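Local coordinates for protein aspartate semialdehyde dehydrogenase (Francisella tularensis subsp. tularensis, PDB 4WOJ) that probably catalyses the NADPH-dependent reductive dephosphorylation of L-aspartyl-4-phosphate to aspartate semialdehyde, a step in the biosynthesis of lysine, methionine and threonine, at residues Tyr167-Gly172 / Arg274-Ala279; Gln321-Thr326 / Phe347-Gln352; Tyr226-Trp231 / Ile266-Pro271; Asn140-Leu145 / Thr241-Lys246; Ser147-Gly152 / Ile329-Ile334. One frame throughout, in Å; residues are numbered along the deposited sequence.

The five contacts follow the helix-covered mixed sheet of the dimerisation domain and the predicted active site beside it. Contact 1 carries His276, the predicted proton acceptor, and contact 4 carries Cys141, the predicted acyl-thioester residue; their centres are about 11 Å apart, and His276 NE2 lies 3.6 Å from Cys141 SG. Contact 2 adjoins contact 1 through neighbouring strands, centre to centre about 8 Å. Contact 3 continues the backbone pairing outward from Gln168 of contact 1, its centre about 9 Å away, and faces the second subunit. Contact 5 uses the far end of the Cys141 helix, with its centre about 16 Å from that of contact 4.

Contact 1 (Tyr167-Gly172 / Arg274-Ala279); sequences YQAISG and RSHSQA
Tyr167 and Ser277 make the tight end of this contact. Tyr167 N donates to Ser277 O over 2.9 Å, and Ser277 N answers with a nearly straight bond to Tyr167 O (3.0 Å, 171° at the hydrogen). Their CB atoms lie on the same face of the sheet, and the Tyr167 ring brings its edge to the methyl of Ala279, CE1 to CB 4.2 Å. The phenol oxygen bonds to Thr166 O of the second subunit. This is the last antiparallel pair between strands 159-167 and 275-284 in the mixed sheet of the dimerisation domain; beyond it the chain turns off towards helix 175-191. There Gln168 sets its CG over the centre of the His276 imidazole, 4.0 Å from the centroid, a CH-pi contact almost on the ring normal. Glutamine suits the place, since its methylenes meet the ring while its amide oxygen turns to Thr166. The looser side holds two water molecules. One donates to Tyr167 O and Ser275 O and accepts from Ser277 OG. A second lies 3.2 Å from NE2 of His276, the predicted proton acceptor, and takes a weak bond from Gln168 NE2.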
# COMPACT_ATOMS: atom_id res chain seq x y z
N TYR B 167 3.50 2.81 1.88
CA TYR B 167 3.20 1.44 2.24
C TYR B 167 4.31 1.21 3.21
O TYR B 167 5.38 0.77 2.83
CB TYR B 167 3.35 0.52 1.04
CG TYR B 167 2.43 0.75 -0.19
CD1 TYR B 167 2.55 1.86 -1.02
CD2 TYR B 167 1.49 -0.22 -0.55
CE1 TYR B 167 1.71 2.03 -2.14
CE2 TYR B 167 0.67 -0.07 -1.66
CZ TYR B 167 0.78 1.06 -2.46
OH TYR B 167 -0.09 1.15 -3.53
N GLN B 168 4.11 1.67 4.42
CA GLN B 168 5.14 1.74 5.43
C GLN B 168 5.23 0.57 6.39
O GLN B 168 4.24 0.11 6.94
CB GLN B 168 4.90 2.95 6.28
CG GLN B 168 5.22 4.19 5.50
CD GLN B 168 4.98 5.42 6.31
OE1 GLN B 168 4.28 6.34 5.85
NE2 GLN B 168 5.59 5.48 7.51
N ALA B 169 6.45 0.14 6.61
CA ALA B 169 6.75 -1.04 7.42
C ALA B 169 6.75 -0.73 8.92
O ALA B 169 6.85 0.41 9.37
CB ALA B 169 8.08 -1.61 7.01
N ILE B 170 6.64 -1.79 9.69
CA ILE B 170 6.34 -1.64 11.08
C ILE B 170 7.57 -1.16 11.82
O ILE B 170 7.44 -0.58 12.86
CB ILE B 170 5.74 -2.93 11.67
CG1 ILE B 170 5.17 -2.68 13.06
CG2 ILE B 170 6.77 -4.07 11.72
CD1 ILE B 170 4.12 -1.59 13.16
N SER B 171 8.76 -1.36 11.26
CA SER B 171 9.99 -1.00 11.98
C SER B 171 10.06 0.42 12.41
O SER B 171 10.63 0.72 13.44
CB SER B 171 11.24 -1.38 11.19
OG SER B 171 11.33 -0.72 9.98
N GLY B 172 9.47 1.31 11.63
CA GLY B 172 9.49 2.74 11.97
C GLY B 172 8.79 3.04 13.29
O GLY B 172 9.05 4.08 13.92
N ARG B 274 10.77 -4.01 7.35
CA ARG B 274 11.75 -2.91 7.43
C ARG B 274 11.95 -2.04 6.20
O ARG B 274 12.72 -1.09 6.25
CB ARG B 274 13.12 -3.37 7.93
CG ARG B 274 13.59 -4.72 7.43
CD ARG B 274 15.01 -5.00 7.87
NE ARG B 274 15.96 -3.93 7.63
CZ ARG B 274 17.20 -3.90 8.14
NH1 ARG B 274 17.63 -4.89 8.94
NH2 ARG B 274 18.01 -2.87 7.85
N SER B 275 11.22 -2.31 5.14
CA SER B 275 11.33 -1.51 3.97
C SER B 275 10.07 -0.67 3.68
O SER B 275 8.96 -1.19 3.71
CB SER B 275 11.65 -2.39 2.79
OG SER B 275 13.04 -2.60 2.75
N HIS B 276 10.26 0.65 3.47
CA HIS B 276 9.13 1.52 3.10
C HIS B 276 9.02 1.56 1.63
O HIS B 276 10.02 1.70 0.95
CB HIS B 276 9.28 2.93 3.62
CG HIS B 276 9.13 3.04 5.11
ND1 HIS B 276 8.70 1.99 5.89
CD2 HIS B 276 9.33 4.07 5.96
CE1 HIS B 276 8.66 2.37 7.15
NE2 HIS B 276 9.04 3.62 7.22
N SER B 277 7.80 1.35 1.14
CA SER B 277 7.54 1.49 -0.25
C SER B 277 6.67 2.73 -0.50
O SER B 277 5.98 3.22 0.39
CB SER B 277 6.88 0.25 -0.83
OG SER B 277 7.53 -0.92 -0.42
N GLN B 278 6.73 3.23 -1.71
CA GLN B 278 6.09 4.49 -2.07
C GLN B 278 5.77 4.50 -3.54
O GLN B 278 6.67 4.36 -4.35
CB GLN B 278 7.04 5.68 -1.80
CG GLN B 278 7.11 6.10 -0.36
CD GLN B 278 7.96 7.30 -0.08
OE1 GLN B 278 9.13 7.19 0.20
NE2 GLN B 278 7.34 8.47 -0.06
N ALA B 279 4.50 4.72 -3.85
CA ALA B 279 4.04 5.11 -5.17
C ALA B 279 4.04 6.64 -5.33
O ALA B 279 3.37 7.37 -4.63
CB ALA B 279 2.65 4.56 -5.40
O HOH W 1 6.81 -1.72 2.32
O HOH W 2 7.44 4.38 9.87

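Contact 2 (Gln321-Thr326 / Phe347-Gln352); sequences QANSGT and FTVGDQ
Val349 is the first residue along strand 343-351 to meet the end of helix 320-323: its CG1 packs on Asn323 CB at 3.8 Å, the two side chains sliding past each other in opposite directions. Gly350 follows, and the Asn323 amide lies against its backbone, Asn323 CG 3.7 Å from Gly350 CA. Asn323 was modelled in two conformers, so its side-chain contacts are given for one of them, in which ND2 bonds to Asp328 O. Asp351 carries the polar grip. Its carboxylate swings out opposite the backbone N (chi1 -174°) and reaches the type II turn Asn323-Thr326, where Gly325 N donates to Asp351 OD2 over 3.0 Å, arriving from above the carboxylate plane. Gly325 sits at the third turn position with a positive phi of 86°, which suits glycine. Across the turn, Asn323 O accepts from both Thr326 N and Thr326 OG1, the hydroxyl at 2.7 Å on a lone pair. Asp351 OD2 also forms a salt bridge with Arg274, and OD1 caps Leu354 N at the start of helix 354-369. An arginine, a turn amide and a helix N-terminus gathered round one carboxylate would probably keep this buried aspartate ionised.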
# COMPACT_ATOMS: atom_id res chain seq x y z
N GLN B 321 10.96 -7.52 0.25
CA GLN B 321 11.71 -8.74 0.28
C GLN B 321 13.06 -8.50 -0.33
O GLN B 321 14.09 -8.85 0.23
CB GLN B 321 11.02 -9.82 -0.56
CG GLN B 321 11.61 -11.21 -0.35
CD GLN B 321 11.22 -12.19 -1.45
OE1 GLN B 321 11.36 -11.89 -2.65
NE2 GLN B 321 10.73 -13.36 -1.05
N ALA B 322 13.07 -7.91 -1.51
CA ALA B 322 14.32 -7.77 -2.23
C ALA B 322 15.27 -6.78 -1.57
O ALA B 322 16.46 -6.98 -1.59
CB ALA B 322 14.04 -7.34 -3.66
N ASN B 323 14.69 -5.74 -1.00
CA ASN B 323 15.42 -4.55 -0.63
C ASN B 323 15.86 -4.45 0.82
O ASN B 323 16.86 -3.80 1.12
CB ASN B 323 14.51 -3.35 -0.91
CG ASN B 323 15.07 -2.09 -0.35
OD1 ASN B 323 15.07 -1.88 0.88
ND2 ASN B 323 15.59 -1.23 -1.24
N SER B 324 15.10 -5.06 1.70
CA SER B 324 15.38 -5.04 3.11
C SER B 324 16.82 -5.54 3.45
O SER B 324 17.34 -6.46 2.84
CB SER B 324 14.31 -5.81 3.86
OG SER B 324 13.04 -5.18 3.64
N GLY B 325 17.49 -4.86 4.37
CA GLY B 325 18.88 -5.10 4.62
C GLY B 325 19.88 -4.37 3.74
O GLY B 325 21.04 -4.32 4.09
N THR B 326 19.44 -3.76 2.63
CA THR B 326 20.39 -3.18 1.68
C THR B 326 20.33 -1.69 1.64
O THR B 326 19.35 -1.10 2.06
CB THR B 326 20.13 -3.61 0.23
OG1 THR B 326 19.01 -2.86 -0.31
CG2 THR B 326 19.90 -5.12 0.13
N PHE B 347 7.41 3.86 -8.67
CA PHE B 347 7.26 3.18 -7.37
C PHE B 347 8.66 2.92 -6.84
O PHE B 347 9.48 2.42 -7.56
CB PHE B 347 6.55 1.82 -7.54
CG PHE B 347 6.07 1.20 -6.26
CD1 PHE B 347 4.88 1.57 -5.69
CD2 PHE B 347 6.80 0.14 -5.66
CE1 PHE B 347 4.44 0.96 -4.52
CE2 PHE B 347 6.36 -0.46 -4.50
CZ PHE B 347 5.18 -0.05 -3.92
N THR B 348 8.90 3.22 -5.58
CA THR B 348 10.20 3.03 -4.98
C THR B 348 10.13 2.31 -3.67
O THR B 348 9.12 2.30 -3.00
CB THR B 348 10.97 4.39 -4.77
OG1 THR B 348 12.21 4.12 -4.10
CG2 THR B 348 10.17 5.39 -3.99
N VAL B 349 11.24 1.68 -3.32
CA VAL B 349 11.36 0.92 -2.10
C VAL B 349 12.76 1.13 -1.53
O VAL B 349 13.75 1.06 -2.27
CB VAL B 349 11.22 -0.58 -2.36
CG1 VAL B 349 11.29 -1.38 -1.06
CG2 VAL B 349 9.93 -0.88 -3.11
N GLY B 350 12.84 1.38 -0.23
CA GLY B 350 14.12 1.43 0.50
C GLY B 350 13.99 1.07 1.95
O GLY B 350 12.88 0.98 2.48
N ASP B 351 15.13 0.85 2.59
CA ASP B 351 15.17 0.26 3.93
C ASP B 351 15.02 1.31 5.01
O ASP B 351 15.84 2.22 5.10
CB ASP B 351 16.50 -0.44 4.15
CG ASP B 351 16.54 -1.20 5.46
OD1 ASP B 351 16.83 -0.60 6.52
OD2 ASP B 351 16.22 -2.40 5.42
N GLN B 352 14.02 1.16 5.84
CA GLN B 352 13.70 2.17 6.83
C GLN B 352 14.82 2.43 7.80
O GLN B 352 15.07 3.58 8.17
CB GLN B 352 12.43 1.78 7.60
CG GLN B 352 11.93 2.84 8.55
CD GLN B 352 12.36 2.61 9.98
OE1 GLN B 352 12.23 1.50 10.49
NE2 GLN B 352 12.84 3.66 10.64

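Contact 3 (Tyr226-Trp231 / Ile266-Pro271); sequences YNLLPW and ICVRVP
The peptide groups of Leu229 and Arg269 are the flat groups that meet here. Leu229 N donates to Arg269 O and Arg269 N to Leu229 O, both over 2.8 Å and nearly straight. The first donor is tilted 19° from the plane of the Arg269 carbonyl, whereas the second stands well above that of Leu229, 42° out of it. The CA of Val268 also approaches Leu229 O, at 3.5 Å. Prolines flank this pair. Pro271 turns one corner of its ring to the peptide carbonyl of Asn227, with CG and CD each 3.3 Å from Asn227 O. Pro230 meets aliphatic branches: its CB touches Ile266 CD1 at 3.9 Å and lies near Val268 CG2. Tyr226 and Trp231, at the ends of 226-231, pack on the second subunit, Tyr226 on its Thr185 and Trp231 on its Asn309.

The two bonds form a single antiparallel bridge. Since Val268 and Val270 bond by their backbones to Gln168 along the other edge of 266-271, the 226-231 chain continues the pairing outward from the end of strand 159-167, towards the dimer interface.

The beta-branched Val268 and Val270 suit this extended backbone. Leu228 CG stands between its backbone N and carbonyl carbon (chi1 59°), which lifts CD1 to within 3.9 Å of Val268 CG1; the second subunit's Tyr167 packs on the same valine. Arg269 instead rests its CB 3.9 Å from Leu229 CB, then bends at chi2 and chi3 so that its guanidinium end leaves Leu229 behind and heads towards the active site, its side chain about 5 Å from that of His276, the predicted proton acceptor. Pro230 O accepts a hydrogen bond from Arg333 of the second subunit.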
# COMPACT_ATOMS: atom_id res chain seq x y z
N TYR B 226 -2.70 -9.15 7.99
CA TYR B 226 -3.77 -9.18 6.99
C TYR B 226 -4.57 -7.90 7.01
O TYR B 226 -5.79 -7.89 6.81
CB TYR B 226 -4.70 -10.38 7.20
CG TYR B 226 -3.98 -11.72 7.16
CD1 TYR B 226 -3.42 -12.21 5.99
CD2 TYR B 226 -3.86 -12.49 8.31
CE1 TYR B 226 -2.76 -13.43 5.97
CE2 TYR B 226 -3.22 -13.70 8.30
CZ TYR B 226 -2.66 -14.17 7.13
OH TYR B 226 -2.02 -15.40 7.16
N ASN B 227 -3.88 -6.79 7.25
CA ASN B 227 -4.56 -5.55 7.35
C ASN B 227 -3.70 -4.40 6.87
O ASN B 227 -2.60 -4.59 6.41
CB ASN B 227 -4.98 -5.37 8.81
CG ASN B 227 -6.17 -4.47 8.95
OD1 ASN B 227 -6.86 -4.20 7.97
ND2 ASN B 227 -6.42 -3.99 10.16
N LEU B 228 -4.24 -3.22 6.94
CA LEU B 228 -3.45 -2.00 6.73
C LEU B 228 -4.06 -0.83 7.52
O LEU B 228 -5.23 -0.85 7.82
CB LEU B 228 -3.25 -1.69 5.24
CG LEU B 228 -4.48 -1.48 4.39
CD1 LEU B 228 -5.13 -0.11 4.63
CD2 LEU B 228 -4.07 -1.60 2.93
N LEU B 229 -3.23 0.12 7.91
CA LEU B 229 -3.65 1.20 8.80
C LEU B 229 -3.33 2.59 8.21
O LEU B 229 -2.16 3.06 8.28
CB LEU B 229 -3.00 1.02 10.15
CG LEU B 229 -3.10 -0.38 10.81
CD1 LEU B 229 -2.26 -0.39 12.06
CD2 LEU B 229 -4.54 -0.78 11.13
N PRO B 230 -4.35 3.23 7.61
CA PRO B 230 -4.11 4.49 6.95
C PRO B 230 -4.12 5.68 7.88
O PRO B 230 -4.70 6.72 7.55
CB PRO B 230 -5.22 4.55 5.89
CG PRO B 230 -6.35 3.82 6.52
CD PRO B 230 -5.71 2.73 7.37
N TRP B 231 -3.47 5.52 9.03
CA TRP B 231 -3.17 6.61 9.96
C TRP B 231 -1.86 6.38 10.68
O TRP B 231 -1.72 5.42 11.42
CB TRP B 231 -4.26 6.78 10.99
CG TRP B 231 -4.15 8.08 11.74
CD1 TRP B 231 -3.28 8.38 12.76
CD2 TRP B 231 -4.92 9.26 11.53
NE1 TRP B 231 -3.49 9.65 13.20
CE2 TRP B 231 -4.50 10.22 12.46
CE3 TRP B 231 -5.98 9.58 10.68
CZ2 TRP B 231 -5.08 11.51 12.55
CZ3 TRP B 231 -6.57 10.89 10.76
CH2 TRP B 231 -6.10 11.82 11.68
N ILE B 266 -0.97 10.28 1.24
CA ILE B 266 -1.33 9.58 2.43
C ILE B 266 -0.26 8.58 2.88
O ILE B 266 0.34 7.87 2.06
CB ILE B 266 -2.62 8.84 2.22
CG1 ILE B 266 -3.22 8.45 3.58
CG2 ILE B 266 -2.36 7.62 1.32
CD1 ILE B 266 -4.36 7.48 3.50
N CYS B 267 -0.09 8.50 4.20
CA CYS B 267 0.82 7.55 4.82
C CYS B 267 0.06 6.34 5.44
O CYS B 267 -0.82 6.50 6.27
CB CYS B 267 1.73 8.29 5.82
SG CYS B 267 2.87 9.51 5.08
N VAL B 268 0.43 5.13 5.04
CA VAL B 268 -0.30 3.93 5.40
C VAL B 268 0.66 2.87 5.95
O VAL B 268 1.70 2.60 5.37
CB VAL B 268 -1.01 3.31 4.19
CG1 VAL B 268 -1.95 2.17 4.62
CG2 VAL B 268 -1.81 4.38 3.40
N ARG B 269 0.30 2.32 7.10
CA ARG B 269 1.03 1.26 7.68
C ARG B 269 0.58 -0.03 7.06
O ARG B 269 -0.65 -0.24 6.89
CB ARG B 269 0.77 1.22 9.18
CG ARG B 269 1.71 0.32 9.89
CD ARG B 269 3.08 0.93 9.89
NE ARG B 269 3.24 1.89 10.96
CZ ARG B 269 4.25 2.74 11.04
NH1 ARG B 269 5.18 2.82 10.09
NH2 ARG B 269 4.32 3.56 12.08
N VAL B 270 1.56 -0.86 6.66
CA VAL B 270 1.29 -2.19 6.04
C VAL B 270 2.12 -3.27 6.72
O VAL B 270 3.04 -2.92 7.47
CB VAL B 270 1.58 -2.24 4.52
CG1 VAL B 270 0.70 -1.24 3.77
CG2 VAL B 270 3.06 -2.01 4.23
N PRO B 271 1.80 -4.57 6.49
CA PRO B 271 2.47 -5.65 7.18
C PRO B 271 3.79 -6.02 6.54
O PRO B 271 4.00 -7.18 6.17
CB PRO B 271 1.47 -6.84 7.07
CG PRO B 271 0.23 -6.28 6.48
CD PRO B 271 0.64 -5.07 5.73

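Contact 4 (Asn140-Leu145 / Thr241-Lys246); sequences NCTVSL and TKEEYK
The predicted active-site cysteine, Cys141, begins a helix, and the residue just before it, Asn140, is where that helix meets Glu243 of helix 242-255. Asn140 ND2 donates to Glu243 OE2 over 3.0 Å at 163°. The carboxylate oxygen lies near the amide plane of Asn140, but is itself met from well above the carboxylate plane, as the two flat groups stand 75° apart. At the other end of the same amide, OD1 accepts from Thr142 N at 3.1 Å and caps the helix. Asparagine suits this N-cap because it offers an acceptor to the helix and a donor to the neighbour, and the two bonds together fix which way the amide is turned. Glu243 reaches across by a bend at chi2 (65°), and its OE2 also takes a weak bond from Gln168. Lys246 lays CD against Asn140 CB at 3.7 Å, and its NZ forms a salt bridge with Glu243 OE1 (3.3 Å), in which the hydrogen bond is weak.

Thr241 and Glu244 close the start of the second helix as a capping box: Thr241 N gives a bond of 2.8 Å to Glu244 OE1, while the return bond from Glu244 N to Thr241 OG1 is weak. Glu244 OE1 also pairs with Arg333 and Lys335 of the second subunit. A cysteine in the first turn of a capped helix, beside a histidine, is the arrangement characteristic of the semialdehyde dehydrogenase active site.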
# COMPACT_ATOMS: atom_id res chain seq x y z
N ASN B 140 12.63 12.53 8.56
CA ASN B 140 11.67 11.44 8.57
C ASN B 140 12.01 10.50 7.42
O ASN B 140 12.47 10.92 6.35
CB ASN B 140 10.26 11.98 8.47
CG ASN B 140 9.21 10.89 8.24
OD1 ASN B 140 8.76 10.69 7.12
ND2 ASN B 140 8.80 10.24 9.29
N CYS B 141 11.81 9.21 7.66
CA CYS B 141 12.21 8.16 6.75
C CYS B 141 11.56 8.30 5.35
O CYS B 141 12.21 8.04 4.34
CB CYS B 141 11.92 6.78 7.38
SG CYS B 141 10.42 6.69 8.39
N THR B 142 10.30 8.70 5.30
CA THR B 142 9.60 8.87 4.04
C THR B 142 10.28 9.94 3.18
O THR B 142 10.45 9.78 1.96
CB THR B 142 8.12 9.21 4.29
OG1 THR B 142 7.46 8.04 4.79
CG2 THR B 142 7.41 9.64 2.98
N VAL B 143 10.71 11.02 3.81
CA VAL B 143 11.38 12.10 3.09
C VAL B 143 12.77 11.64 2.61
O VAL B 143 13.21 11.96 1.51
CB VAL B 143 11.55 13.32 4.00
CG1 VAL B 143 11.72 14.57 3.15
CG2 VAL B 143 10.33 13.50 4.88
N SER B 144 13.47 10.91 3.45
CA SER B 144 14.81 10.50 3.12
C SER B 144 14.78 9.58 1.96
O SER B 144 15.59 9.67 1.07
CB SER B 144 15.43 9.82 4.29
OG SER B 144 15.80 10.84 5.18
N LEU B 145 13.81 8.69 1.95
CA LEU B 145 13.77 7.64 0.97
C LEU B 145 13.26 8.13 -0.36
O LEU B 145 13.62 7.62 -1.38
CB LEU B 145 12.91 6.49 1.49
CG LEU B 145 13.65 5.76 2.63
CD1 LEU B 145 12.80 4.70 3.29
CD2 LEU B 145 14.92 5.16 2.08
N THR B 241 -2.02 13.62 8.90
CA THR B 241 -1.37 13.15 10.10
C THR B 241 -0.05 13.90 10.19
O THR B 241 0.36 14.58 9.23
CB THR B 241 -1.11 11.63 10.12
OG1 THR B 241 -0.22 11.26 9.07
CG2 THR B 241 -2.38 10.88 9.93
N LYS B 242 0.60 13.81 11.33
CA LYS B 242 1.88 14.49 11.51
C LYS B 242 2.90 13.87 10.56
O LYS B 242 3.73 14.59 9.97
CB LYS B 242 2.36 14.46 12.96
CG LYS B 242 3.34 15.58 13.32
CD LYS B 242 3.26 15.92 14.81
CE LYS B 242 4.14 15.02 15.69
NZ LYS B 242 5.41 15.71 16.06
N GLU B 243 2.79 12.55 10.36
CA GLU B 243 3.62 11.81 9.41
C GLU B 243 3.64 12.40 8.03
O GLU B 243 4.69 12.47 7.39
CB GLU B 243 3.15 10.36 9.31
CG GLU B 243 4.12 9.41 8.59
CD GLU B 243 5.43 9.23 9.35
OE1 GLU B 243 5.54 9.70 10.50
OE2 GLU B 243 6.35 8.58 8.79
N GLU B 244 2.46 12.84 7.59
CA GLU B 244 2.20 13.40 6.25
C GLU B 244 2.63 14.88 6.09
O GLU B 244 3.20 15.26 5.08
CB GLU B 244 0.71 13.27 5.92
CG GLU B 244 0.24 11.82 5.84
CD GLU B 244 -1.26 11.62 6.02
OE1 GLU B 244 -2.00 12.58 6.35
OE2 GLU B 244 -1.72 10.49 5.82
N TYR B 245 2.35 15.70 7.10
CA TYR B 245 2.80 17.09 7.11
C TYR B 245 4.37 17.17 7.11
O TYR B 245 4.93 18.11 6.59
CB TYR B 245 2.18 17.84 8.32
CG TYR B 245 3.04 18.96 8.86
CD1 TYR B 245 2.85 20.28 8.46
CD2 TYR B 245 4.06 18.69 9.78
CE1 TYR B 245 3.66 21.28 8.96
CE2 TYR B 245 4.88 19.69 10.29
CZ TYR B 245 4.68 20.98 9.88
OH TYR B 245 5.52 21.94 10.40
N LYS B 246 5.04 16.22 7.77
CA LYS B 246 6.51 16.19 7.80
C LYS B 246 7.11 16.22 6.41
O LYS B 246 8.17 16.80 6.20
CB LYS B 246 7.06 14.91 8.44
CG LYS B 246 6.89 14.80 9.94
CD LYS B 246 7.61 13.59 10.51
CE LYS B 246 7.29 13.38 11.99
NZ LYS B 246 6.14 12.43 12.20

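Contact 5 (Ser147-Gly152 / Ile329-Ile334); sequences SLAIAG and IAIGRI
Ala149 and Ile329 make the closest approach, with Ile329 CG2 3.5 Å from Ala149 CA and 3.6 Å from Ala149 CB. Alanine is small enough for the last turn of helix 141-149 to settle on the strand, the two CA atoms being 6.0 Å apart. The other branch of Ile329 goes to Leu148: chi1 of -59° places CG1 anti to the carbonyl carbon, 4.1 Å from Leu148 CB. Two residues on, Ile331 points the same way from strand 329-336. Its chain is extended (chi1 169°), so that the end methyl CD1 reaches Ala149 CB at 4.2 Å and Ile150 CG2 at 4.3 Å, with Ala149 O also within 3.9 Å. Ala330, between the two, points away from the helix.

The next shell sets these groups in place. Strand 329-336 is bonded on one side to strand 343-351, through Ala330 and Val349, and on the other to 304-307. Thr348 packs on both Ala149 and Ile329 and bonds its hydroxyl to Ala330 O. Ile297 of helix 290-298 touches Ile331, and Pro119 touches Leu148. Ile150 breaks the helical run before a new helix starts at 151; its CG2 still touches Ile331, while the end of its side chain leads away. Arg333, further along, bonds to Gly239 O of the second subunit. Beta-branched isoleucines suit a strand, and across this contact they meet carbon atoms and the carbonyl oxygen of Ala149, so the helix end is held to the sheet mainly by shape and, probably, the exclusion of water.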
# COMPACT_ATOMS: atom_id res chain seq x y z
N SER B 147 13.42 11.41 -1.45
CA SER B 147 14.31 12.41 -1.98
C SER B 147 15.47 11.75 -2.66
O SER B 147 15.89 12.18 -3.74
CB SER B 147 14.83 13.30 -0.85
OG SER B 147 13.74 13.91 -0.17
N LEU B 148 16.02 10.70 -2.03
CA LEU B 148 17.09 9.90 -2.64
C LEU B 148 16.66 9.23 -3.95
O LEU B 148 17.45 9.12 -4.88
CB LEU B 148 17.62 8.81 -1.66
CG LEU B 148 18.41 9.32 -0.45
CD1 LEU B 148 18.49 8.25 0.65
CD2 LEU B 148 19.81 9.75 -0.86
N ALA B 149 15.44 8.73 -4.02
CA ALA B 149 15.00 8.02 -5.20
C ALA B 149 14.89 8.97 -6.42
O ALA B 149 15.35 8.66 -7.52
CB ALA B 149 13.68 7.36 -4.95
N ILE B 150 14.30 10.14 -6.22
CA ILE B 150 14.18 11.12 -7.31
C ILE B 150 15.17 12.28 -7.16
O ILE B 150 14.95 13.39 -7.67
CB ILE B 150 12.74 11.64 -7.42
CG1 ILE B 150 12.25 12.20 -6.09
CG2 ILE B 150 11.84 10.51 -7.88
CD1 ILE B 150 10.94 12.93 -6.19
N ALA B 151 16.29 12.00 -6.49
CA ALA B 151 17.32 12.99 -6.28
C ALA B 151 17.77 13.69 -7.57
O ALA B 151 18.07 14.87 -7.56
CB ALA B 151 18.52 12.36 -5.58
N GLY B 152 17.84 12.92 -8.65
CA GLY B 152 18.40 13.37 -9.90
C GLY B 152 17.50 14.36 -10.60
O GLY B 152 17.95 15.11 -11.42
N ILE B 329 18.25 2.00 -3.07
CA ILE B 329 17.02 2.76 -3.21
C ILE B 329 16.45 2.24 -4.53
O ILE B 329 16.82 2.70 -5.61
CB ILE B 329 17.34 4.30 -3.29
CG1 ILE B 329 18.08 4.73 -2.04
CG2 ILE B 329 16.09 5.14 -3.46
CD1 ILE B 329 17.33 4.40 -0.76
N ALA B 330 15.60 1.23 -4.46
CA ALA B 330 15.03 0.71 -5.70
C ALA B 330 13.88 1.61 -6.19
O ALA B 330 13.13 2.21 -5.42
CB ALA B 330 14.58 -0.72 -5.52
N ILE B 331 13.78 1.76 -7.50
CA ILE B 331 12.76 2.62 -8.08
C ILE B 331 12.41 2.16 -9.45
O ILE B 331 13.28 1.95 -10.29
CB ILE B 331 13.24 4.06 -8.13
CG1 ILE B 331 12.26 4.91 -9.00
CG2 ILE B 331 14.65 4.14 -8.63
CD1 ILE B 331 12.48 6.37 -8.83
N GLY B 332 11.14 1.94 -9.68
CA GLY B 332 10.69 1.30 -10.90
C GLY B 332 9.30 1.68 -11.29
O GLY B 332 8.74 2.59 -10.74
N ARG B 333 8.75 0.96 -12.26
CA ARG B 333 7.44 1.22 -12.77
C ARG B 333 7.41 2.67 -13.28
O ARG B 333 6.39 3.32 -13.25
CB ARG B 333 6.37 0.95 -11.70
CG ARG B 333 6.35 -0.48 -11.15
CD ARG B 333 6.05 -1.55 -12.18
NE ARG B 333 5.13 -1.08 -13.21
CZ ARG B 333 3.80 -1.00 -13.12
NH1 ARG B 333 3.15 -1.37 -12.02
NH2 ARG B 333 3.09 -0.55 -14.16
N ILE B 334 8.54 3.14 -13.76
CA ILE B 334 8.69 4.49 -14.22
C ILE B 334 7.95 4.66 -15.54
O ILE B 334 8.32 4.09 -16.53
CB ILE B 334 10.17 4.89 -14.39
CG1 ILE B 334 10.91 4.78 -13.05
CG2 ILE B 334 10.28 6.31 -14.95
CD1 ILE B 334 12.41 4.58 -13.17